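Local coordinates for protein adenylate cyclase (Hippeastrum hybrid cultivar, PDB 6YP4) that hydrolyses triphosphate as its dominant activity, despite its name as a putative adenylyl cyclase, in a CYTH-family tunnel that holds a GTP analogue and magnesium, at residues H30-L35 against R54-N59; G42-V47 against I118-D123; G132-R137 against E152-F157. All coordinates share one frame; numbering follows the deposited sequence.

Contact 1: H30-L35 against R54-N59; sequences HLQHNL and RFYDAN. With GCP (phosphomethylphosphonic acid guanylate ester), chain B.
Arg54 reaches across to Asn34 and grips it in a nearly straight bond, NE to OD1 2.7 Å with 170° at the hydrogen. The oxygen lies close to the guanidinium plane, and NE meets it in the amide carbonyl plane. From the same flat group Arg54 NH2 donates to the beta-phosphate oxygen O2B of GCP at 3.0 Å, with a longer, weak bond from NH1, and NH1 also donates to the hydroxyl of Tyr56. Gln32 lays its amide over one guanidinium face, planes 22° apart, Gln32 NE2 3.4 Å from Arg54 NH1; these two donors do not bond, so this is stacking. The OE1 end of Gln32 is taken by Asn135 on the next strand. Asn34 and Gln32 thus constrain the guanidinium from edge and face, which probably limits its rotation and keeps NH1 and NH2 toward the phosphate. A bend at chi3 (-66°) in an otherwise extended Arg54 chain turns it there.

Behind this first shell stands an antiparallel ladder: His33 and Phe55 form the hydrogen-bonded pair, each N to the other's O at 2.8 Å. On the face with Phe55, Leu35 CD1 comes to the ring edge, 4.0 Å from CD2. Past Tyr56, Asp57 leaves the strand with positive phi and spreads its carboxylate over two donors: OD1 takes Leu31 N at 2.9 Å, while OD2 uses its syn lone pair for His30 ND1 at 2.7 Å. His30 NE2 bonds Glu85 of the second subunit, so the imidazole bridges two carboxylates and is probably favoured in its protonated form.

Strand 26-39 lies between strands 49-56 and 127-141 in the curled CYTH sheet; helix 88-96 packs on Phe55 and Leu35, while Arg54 faces the ligand.

Contact 2: G42-V47 against I118-D123; sequences GDLASV and IGVADD
Ile118 points at segment 42-47 and touches it with two different branches. Its CG2 methyl meets Leu44 CD1 at 3.9 Å, and the two side chains cross at about a right angle, so the meeting is of single methyls and not of lengthwise surfaces. The same CG2 lies 4.1 Å from Asp43 CB, the aliphatic root of that acid. On its other branch, CG1 of Ile118 approaches Val47 CG2 at 3.7 Å. Ile118 has CG2 anti to the backbone N and CG1 anti to the carbonyl carbon (chi1 -69°), which parts the branches between Leu44 and Val47. Val120 adds a second, more distant touch: its CG1 stands 4.1 Å from Leu44 CD1, again nearly perpendicular. Gly119, with phi 69°, ends helix 109-118 and turns the chain between these two aliphatic residues.

Leu44 and Val120 both rest on Phe127 of strand 127-141, and Leu44 also packs on Leu51 of strand 49-56. With 181 Å² buried in all and every close pair carbon to carbon, the contact is nonpolar, consistent with dispersion and exclusion of water, without the directional restraint a hydrogen bond would give.

Contact 3: G132-R137 against E152-F157; sequences GFRNVR and ETEYGF. With GCP (phosphomethylphosphonic acid guanylate ester), chain B.
Phe133 and Tyr155 make the dense end of this hairpin pairing: Tyr155 CE1 sits over the centre of the Phe133 ring, 3.8 Å above its plane, with the ring planes inclined at 49°. Chi1 of 56° swings the Phe133 ring between backbone N and carbonyl carbon, where its CD1 also meets Thr153 CG2 at 3.8 Å. With an alanine in place of Phe133, Tyr155 and the Thr153 methyl would probably lose their aromatic partner, and a gap is likely to open beside Lys195 of helix 195-201. On the same face, Thr153 OG1 donates to Asn135 OD1 at 2.5 Å, a doubtfully short length; Asp151 holds Asn135 ND2. Val136 and Glu152 pair through backbone bonds, each N 2.9 Å from the other's O.

The other face is looser. Arg134 runs alongside Glu154; in one of two modelled positions its NH2 lies 4.3 Å from Glu154 OE2, an uncertain spacing beyond a salt bridge, and Glu154 OE1 binds Thr159. Beside Gly132, a water links its O to Gly156 N.

Arg137, its CB pointing away from segment 152-157, gives NH1 (3.0 Å) and NH2 (3.2 Å) to GCP O2B, with NE paired to Asp151. A polar strand pairing thus turns one cation to the bound phosphates.

Contacts 1 and 3 are adjoining parts of one antiparallel sheet, their centres about 10 Å apart, sewn together where strands 26-39 and 127-141 run side by side: Gln32 N lies 2.8 Å from Asn135 O, a probable hydrogen bond. Both mix buried polar networks with partly exposed outer faces, and Arg54 and Arg137 converge from them on the same phosphate oxygen. Contact 2 differs in kind: about 25 Å from contact 1 between centres, and peripheral, it is purely aliphatic and away from the ligand. Its helix 43-46 nevertheless belongs to the connection between the two strands that contact 1 pairs, so the two contacts cross along the chain.

Contact 1: H30-L35 against R54-N59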
# COMPACT_ATOMS: atom_id res chain seq x y z
N HIS A 30 8.61 -2.97 7.80
CA HIS A 30 8.10 -4.25 8.24
C HIS A 30 9.02 -5.40 7.81
O HIS A 30 9.73 -5.30 6.81
CB HIS A 30 6.69 -4.50 7.71
CG HIS A 30 5.67 -3.61 8.34
ND1 HIS A 30 5.07 -3.91 9.55
CD2 HIS A 30 5.21 -2.39 7.98
CE1 HIS A 30 4.25 -2.92 9.88
NE2 HIS A 30 4.31 -2.00 8.94
N LEU A 31 8.92 -6.49 8.56
CA LEU A 31 9.63 -7.74 8.33
C LEU A 31 8.75 -8.70 7.54
O LEU A 31 7.58 -8.90 7.88
CB LEU A 31 10.03 -8.35 9.67
CG LEU A 31 10.65 -9.73 9.63
CD1 LEU A 31 11.96 -9.62 8.88
CD2 LEU A 31 10.87 -10.25 11.03
N GLN A 32 9.30 -9.28 6.47
CA GLN A 32 8.60 -10.26 5.64
C GLN A 32 9.36 -11.58 5.65
O GLN A 32 10.59 -11.58 5.56
CB GLN A 32 8.48 -9.77 4.18
CG GLN A 32 8.17 -8.25 4.04
CD GLN A 32 8.07 -7.79 2.59
OE1 GLN A 32 8.96 -8.05 1.80
NE2 GLN A 32 6.94 -7.11 2.24
N HIS A 33 8.63 -12.69 5.74
CA HIS A 33 9.17 -14.01 5.40
C HIS A 33 8.41 -14.54 4.20
O HIS A 33 7.18 -14.68 4.25
CB HIS A 33 9.08 -14.99 6.59
CG HIS A 33 9.97 -14.62 7.75
ND1 HIS A 33 9.60 -13.71 8.71
CD2 HIS A 33 11.21 -15.07 8.11
CE1 HIS A 33 10.58 -13.58 9.60
NE2 HIS A 33 11.56 -14.41 9.26
N ASN A 34 9.13 -14.80 3.11
CA ASN A 34 8.55 -15.25 1.85
C ASN A 34 8.77 -16.75 1.71
O ASN A 34 9.91 -17.22 1.73
CB ASN A 34 9.20 -14.52 0.68
CG ASN A 34 9.07 -13.01 0.78
OD1 ASN A 34 7.96 -12.48 0.74
ND2 ASN A 34 10.20 -12.30 0.82
N LEU A 35 7.69 -17.52 1.54
CA LEU A 35 7.80 -18.95 1.27
C LEU A 35 7.17 -19.29 -0.08
O LEU A 35 6.22 -18.65 -0.52
CB LEU A 35 7.14 -19.78 2.36
CG LEU A 35 7.95 -19.88 3.64
CD1 LEU A 35 7.88 -18.60 4.46
CD2 LEU A 35 7.45 -21.05 4.45
N ARG A 54 3.53 -14.99 1.74
CA ARG A 54 4.35 -14.04 2.49
C ARG A 54 3.73 -13.76 3.85
O ARG A 54 2.54 -13.42 3.94
CB ARG A 54 4.53 -12.72 1.72
CG ARG A 54 5.08 -11.56 2.58
CD ARG A 54 5.24 -10.28 1.76
NE ARG A 54 6.26 -10.35 0.71
CZ ARG A 54 6.31 -9.52 -0.33
NH1 ARG A 54 5.38 -8.58 -0.45
NH2 ARG A 54 7.27 -9.64 -1.25
N PHE A 55 4.54 -13.87 4.90
CA PHE A 55 4.14 -13.55 6.26
C PHE A 55 4.78 -12.24 6.68
O PHE A 55 5.98 -12.04 6.47
CB PHE A 55 4.54 -14.68 7.22
CG PHE A 55 3.91 -16.00 6.89
CD1 PHE A 55 2.60 -16.26 7.24
CD2 PHE A 55 4.63 -16.98 6.25
CE1 PHE A 55 2.01 -17.49 6.93
CE2 PHE A 55 4.05 -18.20 5.93
CZ PHE A 55 2.75 -18.46 6.28
N TYR A 56 3.98 -11.33 7.26
CA TYR A 56 4.47 -10.05 7.77
C TYR A 56 4.64 -10.13 9.28
O TYR A 56 3.74 -10.60 9.99
CB TYR A 56 3.52 -8.89 7.42
CG TYR A 56 3.54 -8.47 5.94
CD1 TYR A 56 2.85 -9.19 4.98
CD2 TYR A 56 4.23 -7.34 5.52
CE1 TYR A 56 2.85 -8.81 3.64
CE2 TYR A 56 4.23 -6.95 4.17
CZ TYR A 56 3.54 -7.69 3.24
OH TYR A 56 3.54 -7.32 1.91
N ASP A 57 5.79 -9.66 9.77
CA ASP A 57 6.13 -9.52 11.20
C ASP A 57 5.83 -10.84 11.90
O ASP A 57 6.28 -11.90 11.43
CB ASP A 57 5.40 -8.31 11.78
CG ASP A 57 5.78 -7.04 11.09
OD1 ASP A 57 6.90 -6.96 10.56
OD2 ASP A 57 4.95 -6.10 11.09
N ALA A 58 5.09 -10.84 13.00
CA ALA A 58 4.87 -12.04 13.79
C ALA A 58 3.52 -12.64 13.43
O ALA A 58 2.57 -12.65 14.21
CB ALA A 58 4.98 -11.73 15.28
N ASN A 59 3.45 -13.16 12.20
CA ASN A 59 2.22 -13.76 11.67
C ASN A 59 1.06 -12.77 11.74
O ASN A 59 -0.08 -13.16 12.00
CB ASN A 59 1.87 -15.04 12.42
CG ASN A 59 1.37 -16.11 11.51
OD1 ASN A 59 1.86 -16.25 10.39
ND2 ASN A 59 0.39 -16.89 11.97
PG GCP B . 9.85 -7.60 -5.56
O1G GCP B . 10.94 -6.86 -6.26
O2G GCP B . 10.26 -7.95 -4.15
O3G GCP B . 9.51 -8.86 -6.33
C3B GCP B . 8.38 -6.51 -5.49
PB GCP B . 6.99 -7.45 -4.70
O1B GCP B . 6.94 -8.88 -5.14
O2B GCP B . 7.04 -7.32 -3.20
O3A GCP B . 5.62 -6.71 -5.24
PA GCP B . 4.19 -7.04 -4.51
O1A GCP B . 3.16 -7.18 -5.62
O2A GCP B . 4.34 -8.35 -3.77
O5' GCP B . 3.80 -5.81 -3.42
C5' GCP B . 4.56 -4.61 -3.45
C4' GCP B . 4.31 -3.80 -4.80
O4' GCP B . 2.81 -3.70 -5.21
C3' GCP B . 4.70 -2.59 -4.64
O3' GCP B . 5.42 -2.15 -5.81
C2' GCP B . 3.33 -1.67 -4.32
O2' GCP B . 3.38 -0.35 -4.98
C1' GCP B . 2.29 -2.33 -4.64
N9 GCP B . 1.43 -2.56 -3.41
C8 GCP B . 1.52 -3.69 -2.71
N7 GCP B . 0.65 -3.64 -1.68
C5 GCP B . 0.02 -2.46 -1.75
C6 GCP B . -0.96 -1.89 -0.94
O6 GCP B . -1.39 -2.48 -0.01
N1 GCP B . -1.43 -0.67 -1.23
C2 GCP B . -0.95 0.00 -2.31
N2 GCP B . -1.54 1.32 -2.52
N3 GCP B . 0.01 -0.56 -3.09
C4 GCP B . 0.50 -1.79 -2.81

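Contact 2: G42-V47 against I118-D123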
# COMPACT_ATOMS: atom_id res chain seq x y z
N GLY A 42 7.81 -29.67 -10.51
CA GLY A 42 8.09 -28.30 -10.91
C GLY A 42 7.22 -27.78 -12.04
O GLY A 42 7.73 -27.09 -12.93
N ASP A 43 5.92 -28.08 -12.02
CA ASP A 43 5.06 -27.69 -13.13
C ASP A 43 4.95 -26.17 -13.25
O ASP A 43 4.95 -25.63 -14.36
CB ASP A 43 3.68 -28.33 -13.00
CG ASP A 43 3.72 -29.83 -13.17
OD1 ASP A 43 3.84 -30.30 -14.33
OD2 ASP A 43 3.63 -30.55 -12.15
N LEU A 44 4.85 -25.45 -12.12
CA LEU A 44 4.77 -23.99 -12.20
C LEU A 44 6.08 -23.39 -12.70
O LEU A 44 6.06 -22.48 -13.54
CB LEU A 44 4.39 -23.38 -10.84
CG LEU A 44 2.90 -23.30 -10.49
CD1 LEU A 44 2.24 -24.66 -10.45
CD2 LEU A 44 2.72 -22.61 -9.15
N ALA A 45 7.22 -23.89 -12.21
CA ALA A 45 8.50 -23.41 -12.70
C ALA A 45 8.62 -23.59 -14.21
O ALA A 45 9.16 -22.72 -14.91
CB ALA A 45 9.65 -24.13 -11.99
N SER A 46 8.08 -24.70 -14.73
CA SER A 46 8.14 -24.98 -16.16
C SER A 46 7.36 -23.99 -17.01
O SER A 46 7.67 -23.82 -18.19
CB SER A 46 7.63 -26.40 -16.44
OG SER A 46 8.59 -27.37 -16.06
N VAL A 47 6.34 -23.35 -16.44
CA VAL A 47 5.59 -22.32 -17.16
C VAL A 47 5.93 -20.92 -16.63
O VAL A 47 5.17 -19.98 -16.84
CB VAL A 47 4.08 -22.60 -17.11
CG1 VAL A 47 3.79 -23.99 -17.64
CG2 VAL A 47 3.55 -22.45 -15.70
N ILE A 118 -2.55 -24.18 -15.20
CA ILE A 118 -1.41 -25.08 -15.15
C ILE A 118 -1.91 -26.53 -15.08
O ILE A 118 -1.13 -27.48 -15.26
CB ILE A 118 -0.46 -24.71 -13.99
CG1 ILE A 118 0.25 -23.37 -14.25
CG2 ILE A 118 0.63 -25.76 -13.78
CD1 ILE A 118 -0.59 -22.10 -14.06
N GLY A 119 -3.20 -26.72 -14.85
CA GLY A 119 -3.77 -28.06 -14.89
C GLY A 119 -3.34 -28.98 -13.77
O GLY A 119 -3.51 -30.20 -13.88
N VAL A 120 -2.79 -28.42 -12.68
CA VAL A 120 -2.41 -29.24 -11.54
C VAL A 120 -3.64 -29.94 -10.97
O VAL A 120 -4.78 -29.47 -11.12
CB VAL A 120 -1.72 -28.38 -10.46
CG1 VAL A 120 -0.55 -27.60 -11.06
CG2 VAL A 120 -2.72 -27.45 -9.76
N ALA A 121 -3.41 -31.08 -10.32
CA ALA A 121 -4.49 -31.80 -9.65
C ALA A 121 -5.18 -30.88 -8.66
O ALA A 121 -4.53 -30.16 -7.89
CB ALA A 121 -3.94 -33.04 -8.95
N ASP A 122 -6.52 -30.89 -8.68
CA ASP A 122 -7.28 -29.89 -7.95
C ASP A 122 -7.05 -29.97 -6.44
O ASP A 122 -7.17 -28.96 -5.74
CB ASP A 122 -8.77 -30.03 -8.26
CG ASP A 122 -9.60 -28.95 -7.61
OD1 ASP A 122 -9.54 -27.79 -8.06
OD2 ASP A 122 -10.33 -29.26 -6.64
N ASP A 123 -6.71 -31.15 -5.92
CA ASP A 123 -6.56 -31.33 -4.48
C ASP A 123 -5.18 -30.92 -3.96
O ASP A 123 -5.01 -30.78 -2.74
CB ASP A 123 -6.85 -32.79 -4.10
CG ASP A 123 -5.75 -33.74 -4.53
OD1 ASP A 123 -4.99 -33.41 -5.45
OD2 ASP A 123 -5.66 -34.83 -3.93

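Contact 3: G132-R137 against E152-F157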
# COMPACT_ATOMS: atom_id res chain seq x y z
N GLY A 132 12.35 -20.59 1.43
CA GLY A 132 12.11 -19.17 1.31
C GLY A 132 13.23 -18.34 1.90
O GLY A 132 14.34 -18.82 2.10
N PHE A 133 12.91 -17.07 2.16
CA PHE A 133 13.90 -16.12 2.65
C PHE A 133 13.18 -14.96 3.33
O PHE A 133 11.96 -14.81 3.22
CB PHE A 133 14.82 -15.62 1.52
CG PHE A 133 14.08 -14.99 0.36
CD1 PHE A 133 13.81 -13.62 0.33
CD2 PHE A 133 13.65 -15.77 -0.71
CE1 PHE A 133 13.12 -13.04 -0.73
CE2 PHE A 133 12.96 -15.19 -1.79
CZ PHE A 133 12.69 -13.82 -1.79
N ARG A 134 13.97 -14.13 4.01
CA ARG A 134 13.52 -13.03 4.85
C ARG A 134 13.83 -11.70 4.15
O ARG A 134 14.79 -11.60 3.38
CB ARG A 134 14.21 -13.13 6.22
CG ARG A 134 14.09 -11.95 7.19
CD ARG A 134 15.10 -12.10 8.36
NE ARG A 134 14.78 -11.28 9.54
CZ ARG A 134 15.33 -10.10 9.81
NH1 ARG A 134 14.97 -9.43 10.90
NH2 ARG A 134 16.24 -9.58 9.00
N ASN A 135 13.02 -10.68 4.42
CA ASN A 135 13.28 -9.37 3.82
C ASN A 135 12.74 -8.28 4.74
O ASN A 135 11.62 -8.39 5.24
CB ASN A 135 12.66 -9.27 2.42
CG ASN A 135 12.91 -7.93 1.74
OD1 ASN A 135 14.02 -7.65 1.27
ND2 ASN A 135 11.86 -7.10 1.63
N VAL A 136 13.55 -7.26 4.97
CA VAL A 136 13.15 -6.05 5.69
C VAL A 136 12.85 -4.98 4.66
O VAL A 136 13.72 -4.63 3.85
CB VAL A 136 14.23 -5.58 6.67
CG1 VAL A 136 13.76 -4.30 7.40
CG2 VAL A 136 14.53 -6.67 7.68
N ARG A 137 11.63 -4.44 4.68
CA ARG A 137 11.20 -3.47 3.68
C ARG A 137 10.80 -2.18 4.38
O ARG A 137 9.89 -2.19 5.22
CB ARG A 137 10.03 -4.02 2.85
CG ARG A 137 9.30 -2.95 2.02
CD ARG A 137 8.44 -3.60 0.95
NE ARG A 137 9.24 -4.40 0.01
CZ ARG A 137 8.71 -5.23 -0.89
NH1 ARG A 137 7.40 -5.38 -0.98
NH2 ARG A 137 9.50 -5.93 -1.71
N GLU A 152 16.10 -4.96 2.30
CA GLU A 152 17.29 -5.63 2.79
C GLU A 152 16.93 -7.11 2.83
O GLU A 152 16.17 -7.55 3.70
CB GLU A 152 17.71 -5.10 4.16
CG GLU A 152 18.96 -5.76 4.74
CD GLU A 152 19.40 -5.15 6.05
OE1 GLU A 152 18.80 -4.13 6.46
OE2 GLU A 152 20.33 -5.69 6.68
N THR A 153 17.49 -7.88 1.89
CA THR A 153 17.04 -9.23 1.59
C THR A 153 18.09 -10.22 2.06
O THR A 153 19.20 -10.26 1.53
CB THR A 153 16.77 -9.39 0.10
OG1 THR A 153 15.84 -8.38 -0.33
CG2 THR A 153 16.20 -10.75 -0.18
N GLU A 154 17.72 -11.03 3.05
CA GLU A 154 18.63 -12.00 3.65
C GLU A 154 18.26 -13.36 3.08
O GLU A 154 17.24 -13.94 3.44
CB GLU A 154 18.54 -11.99 5.18
CG GLU A 154 18.50 -10.59 5.79
CD GLU A 154 19.86 -10.08 6.24
OE1 GLU A 154 20.89 -10.73 5.91
OE2 GLU A 154 19.91 -9.03 6.92
N TYR A 155 19.07 -13.82 2.14
CA TYR A 155 18.98 -15.19 1.68
C TYR A 155 19.84 -16.06 2.58
O TYR A 155 20.61 -15.56 3.40
CB TYR A 155 19.44 -15.32 0.22
CG TYR A 155 18.76 -14.41 -0.77
CD1 TYR A 155 17.51 -14.74 -1.30
CD2 TYR A 155 19.37 -13.23 -1.20
CE1 TYR A 155 16.88 -13.92 -2.23
CE2 TYR A 155 18.74 -12.40 -2.11
CZ TYR A 155 17.50 -12.75 -2.63
OH TYR A 155 16.88 -11.90 -3.55
N GLY A 156 19.71 -17.37 2.43
CA GLY A 156 20.60 -18.23 3.18
C GLY A 156 22.06 -17.92 2.91
O GLY A 156 22.90 -18.05 3.81
N PHE A 157 22.37 -17.46 1.71
CA PHE A 157 23.73 -17.43 1.19
C PHE A 157 24.31 -16.02 1.08
O PHE A 157 25.46 -15.88 0.67
CB PHE A 157 23.76 -18.12 -0.17
CG PHE A 157 22.59 -17.77 -1.05
CD1 PHE A 157 22.56 -16.58 -1.73
CD2 PHE A 157 21.52 -18.64 -1.18
CE1 PHE A 157 21.48 -16.24 -2.53
CE2 PHE A 157 20.43 -18.31 -1.98
CZ PHE A 157 20.42 -17.11 -2.65
PG GCP B . 9.85 -7.60 -5.56
O1G GCP B . 10.94 -6.86 -6.26
O2G GCP B . 10.26 -7.95 -4.15
O3G GCP B . 9.51 -8.86 -6.33
C3B GCP B . 8.38 -6.51 -5.49
PB GCP B . 6.99 -7.45 -4.70
O1B GCP B . 6.94 -8.88 -5.14
O2B GCP B . 7.04 -7.32 -3.20
O3A GCP B . 5.62 -6.71 -5.24
PA GCP B . 4.19 -7.04 -4.51
O1A GCP B . 3.16 -7.18 -5.62
O2A GCP B . 4.34 -8.35 -3.77
O5' GCP B . 3.80 -5.81 -3.42
C5' GCP B . 4.56 -4.61 -3.45
C4' GCP B . 4.31 -3.80 -4.80
O4' GCP B . 2.81 -3.70 -5.21
C3' GCP B . 4.70 -2.59 -4.64
O3' GCP B . 5.42 -2.15 -5.81
C2' GCP B . 3.33 -1.67 -4.32
O2' GCP B . 3.38 -0.35 -4.98
C1' GCP B . 2.29 -2.33 -4.64
N9 GCP B . 1.43 -2.56 -3.41
C8 GCP B . 1.52 -3.69 -2.71
N7 GCP B . 0.65 -3.64 -1.68
C5 GCP B . 0.02 -2.46 -1.75
C6 GCP B . -0.96 -1.89 -0.94
O6 GCP B . -1.39 -2.48 -0.01
N1 GCP B . -1.43 -0.67 -1.23
C2 GCP B . -0.95 0.00 -2.31
N2 GCP B . -1.54 1.32 -2.52
N3 GCP B . 0.01 -0.56 -3.09
C4 GCP B . 0.50 -1.79 -2.81
O HOH W 1 17.42 -18.60 1.37